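Local structure of HydG protein (Carboxydothermus hydrogenoformans, 4RTB) at residues 322-327 with 331-336. The protein is a radical SAM maturase of [FeFe]-hydrogenase that carries a [4Fe-4S] cluster and S-adenosylmethionine and probably makes the CO and CN ligands of the hydrogenase active site. Numbering follows the deposited sequence.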
ATOM      1  N   ILE A 322       2.018  -5.878   0.429  1.00 67.45           N
ATOM      2  CA  ILE A 322       1.102  -5.144   1.293  1.00 63.42           C
ATOM      3  C   ILE A 322       1.662  -3.757   1.578  1.00 69.11           C
ATOM      4  O   ILE A 322       2.802  -3.620   2.026  1.00 67.70           O
ATOM      5  CB  ILE A 322       0.853  -5.888   2.619  1.00 62.82           C
ATOM      6  CG1 ILE A 322       0.119  -7.205   2.362  1.00 66.12           C
ATOM      7  CG2 ILE A 322       0.056  -5.021   3.578  1.00 55.80           C
ATOM      8  CD1 ILE A 322      -0.166  -8.004   3.617  1.00 67.63           C
ATOM      9  N   ILE A 323       0.865  -2.727   1.309  1.00 68.80           N
ATOM     10  CA  ILE A 323       1.332  -1.355   1.471  1.00 68.48           C
ATOM     11  C   ILE A 323       0.716  -0.663   2.685  1.00 76.21           C
ATOM     12  O   ILE A 323      -0.506  -0.686   2.885  1.00 82.85           O
ATOM     13  CB  ILE A 323       1.041  -0.509   0.217  0.68 62.77           C
ATOM     14  CG1 ILE A 323       1.605  -1.189  -1.030  1.00 64.28           C
ATOM     15  CG2 ILE A 323       1.624   0.890   0.370  1.00 52.43           C
ATOM     16  CD1 ILE A 323       1.609  -0.306  -2.262  1.00 60.56           C
ATOM     17  N   LEU A 324       1.581  -0.054   3.491  1.00 72.70           N
ATOM     18  CA  LEU A 324       1.168   0.747   4.636  1.00 79.10           C
ATOM     19  C   LEU A 324       1.132   2.224   4.253  1.00 88.85           C
ATOM     20  O   LEU A 324       2.123   2.937   4.419  1.00 98.14           O
ATOM     21  CB  LEU A 324       2.120   0.529   5.815  1.00 77.34           C
ATOM     22  CG  LEU A 324       1.665   1.025   7.188  1.00 69.63           C
ATOM     23  CD1 LEU A 324       0.622   0.082   7.769  1.00 56.15           C
ATOM     24  CD2 LEU A 324       2.847   1.176   8.133  1.00 72.65           C
ATOM     25  N   SER A 325      -0.005   2.679   3.738  1.00 86.68           N
ATOM     26  CA  SER A 325      -0.128   4.057   3.272  1.00 88.10           C
ATOM     27  C   SER A 325      -0.204   5.058   4.423  1.00 88.54           C
ATOM     28  O   SER A 325       0.353   6.151   4.339  1.00 90.35           O
ATOM     29  CB  SER A 325      -1.353   4.202   2.363  1.00 98.20           C
ATOM     30  OG  SER A 325      -2.416   3.365   2.789  1.00104.69           O
ATOM     31  N   THR A 326      -0.887   4.681   5.496  1.00 96.53           N
ATOM     32  CA  THR A 326      -1.065   5.570   6.639  1.00108.06           C
ATOM     33  C   THR A 326       0.185   5.655   7.517  1.00111.48           C
ATOM     34  O   THR A 326       0.883   4.661   7.717  1.00113.49           O
ATOM     35  CB  THR A 326      -2.259   5.122   7.505  1.00114.93           C
ATOM     36  OG1 THR A 326      -2.219   3.699   7.675  1.00119.01           O
ATOM     37  CG2 THR A 326      -3.569   5.504   6.835  1.00111.54           C
ATOM     38  N   ARG A 327       0.461   6.851   8.033  1.00113.74           N
ATOM     39  CA  ARG A 327       1.558   7.044   8.978  1.00114.20           C
ATOM     40  C   ARG A 327       1.225   6.401  10.319  1.00120.82           C
ATOM     41  O   ARG A 327       0.170   6.661  10.896  1.00130.97           O
ATOM     42  CB  ARG A 327       1.861   8.534   9.173  1.00113.55           C
ATOM     43  CG  ARG A 327       2.804   8.828  10.340  1.00109.20           C
ATOM     44  CD  ARG A 327       3.028  10.322  10.532  1.00103.19           C
ATOM     45  N   HIS A 331       7.062   1.900  16.644  1.00 74.18           N
ATOM     46  CA  HIS A 331       6.991   0.597  17.296  1.00 80.33           C
ATOM     47  C   HIS A 331       5.960  -0.324  16.651  1.00 84.51           C
ATOM     48  O   HIS A 331       6.206  -1.520  16.485  1.00 92.48           O
ATOM     49  CB  HIS A 331       6.686   0.765  18.788  1.00 86.92           C
ATOM     50  CG  HIS A 331       5.301   1.256  19.080  1.00 81.90           C
ATOM     51  ND1 HIS A 331       4.228   0.405  19.225  1.00 82.39           N
ATOM     52  CD2 HIS A 331       4.820   2.507  19.266  1.00 80.28           C
ATOM     53  CE1 HIS A 331       3.141   1.111  19.483  1.00 82.50           C
ATOM     54  NE2 HIS A 331       3.473   2.388  19.513  1.00 84.57           N
ATOM     55  N   LEU A 332       4.814   0.235  16.283  1.00 83.84           N
ATOM     56  CA  LEU A 332       3.775  -0.546  15.630  1.00 82.16           C
ATOM     57  C   LEU A 332       4.096  -0.739  14.159  1.00 75.67           C
ATOM     58  O   LEU A 332       3.892  -1.818  13.610  1.00 74.90           O
ATOM     59  CB  LEU A 332       2.415   0.125  15.777  1.00 77.53           C
ATOM     60  CG  LEU A 332       1.320  -0.631  15.029  1.00 74.47           C
ATOM     61  CD1 LEU A 332       0.899  -1.864  15.811  1.00 72.07           C
ATOM     62  CD2 LEU A 332       0.138   0.268  14.757  1.00 77.78           C
ATOM     63  N   ARG A 333       4.591   0.324  13.535  1.00 69.23           N
ATOM     64  CA  ARG A 333       4.992   0.314  12.133  1.00 69.37           C
ATOM     65  C   ARG A 333       5.887  -0.882  11.807  1.00 76.62           C
ATOM     66  O   ARG A 333       5.590  -1.667  10.896  1.00 82.47           O
ATOM     67  CB  ARG A 333       5.702   1.631  11.794  1.00 66.64           C
ATOM     68  CG  ARG A 333       6.086   1.816  10.339  1.00 65.80           C
ATOM     69  CD  ARG A 333       7.582   2.048  10.198  1.00 74.51           C
ATOM     70  NE  ARG A 333       8.017   3.367  10.649  1.00 78.81           N
ATOM     71  CZ  ARG A 333       9.231   3.622  11.130  1.00 93.70           C
ATOM     72  NH1 ARG A 333      10.123   2.645  11.235  1.00 96.66           N
ATOM     73  NH2 ARG A 333       9.554   4.849  11.518  1.00 99.90           N
ATOM     74  N   ASP A 334       6.964  -1.042  12.569  1.00 73.25           N
ATOM     75  CA  ASP A 334       7.914  -2.109  12.280  1.00 74.33           C
ATOM     76  C   ASP A 334       7.418  -3.483  12.744  1.00 67.35           C
ATOM     77  O   ASP A 334       7.889  -4.513  12.256  1.00 69.28           O
ATOM     78  CB  ASP A 334       9.271  -1.775  12.898  1.00 88.96           C
ATOM     79  CG  ASP A 334       9.878  -0.516  12.300  1.00 97.63           C
ATOM     80  OD1 ASP A 334      10.621   0.195  13.005  1.00109.70           O
ATOM     81  OD2 ASP A 334       9.599  -0.234  11.117  1.00 89.58           O
ATOM     82  N   GLU A 335       6.460  -3.501  13.669  1.00 63.50           N
ATOM     83  CA  GLU A 335       5.764  -4.745  13.996  1.00 63.44           C
ATOM     84  C   GLU A 335       4.953  -5.198  12.783  1.00 72.59           C
ATOM     85  O   GLU A 335       4.944  -6.379  12.429  1.00 73.73           O
ATOM     86  CB  GLU A 335       4.849  -4.576  15.216  1.00 68.54           C
ATOM     87  CG  GLU A 335       5.283  -5.382  16.441  1.00 79.54           C
ATOM     88  CD  GLU A 335       4.119  -5.794  17.332  1.00 85.28           C
ATOM     89  OE1 GLU A 335       3.453  -4.907  17.908  1.00 85.67           O
ATOM     90  OE2 GLU A 335       3.870  -7.014  17.455  1.00 85.77           O
ATOM     91  N   LEU A 336       4.281  -4.246  12.142  1.00 70.27           N
ATOM     92  CA  LEU A 336       3.503  -4.522  10.943  1.00 65.73           C
ATOM     93  C   LEU A 336       4.425  -4.962   9.812  1.00 67.28           C
ATOM     94  O   LEU A 336       4.066  -5.832   9.016  1.00 68.52           O
ATOM     95  CB  LEU A 336       2.689  -3.294  10.529  1.00 67.93           C
ATOM     96  CG  LEU A 336       1.662  -2.815  11.560  1.00 64.19           C
ATOM     97  CD1 LEU A 336       1.063  -1.478  11.155  1.00 59.02           C
ATOM     98  CD2 LEU A 336       0.573  -3.858  11.766  1.00 61.78           C
TER
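Leu-324, the last residue of strand 321-324, reaches across to helix 330-339 and splits its two methyl branches between residues one helical turn apart. CD1 meets CD1 of Leu-336 at 3.8 Å, methyl against methyl, and CD2 lies 4.0 Å from CG of Arg-333, on the aliphatic root of that side chain. Leu-324 crosses both partners at about a right angle, and each meeting involves a single pair of carbons.

The polar end of Arg-333 is used elsewhere. The chain of Arg-333 leaves with CG anti to the backbone N (chi1 -175°), then bends at chi2 and chi3, and NH1 forms a salt bridge with OD2 of Asp-334 at 2.9 Å. The carboxylate oxygen lies at the guanidinium edge and receives the N-H on its syn side. Replacing Arg-333 by alanine would remove both CG and the guanidinium, and would probably leave Asp-334 without this charged mate and open a gap beside the CD2 methyl of Leu-324.

Met-344 and helix 375-384 also touch Arg-333, and Leu-324 pairs through its backbone with Gln-343. This is strand-to-helix packing within the right-handed beta-alpha-beta unit 321-324, 330-339, 343-345, the repeating element of the radical SAM TIM-barrel fold.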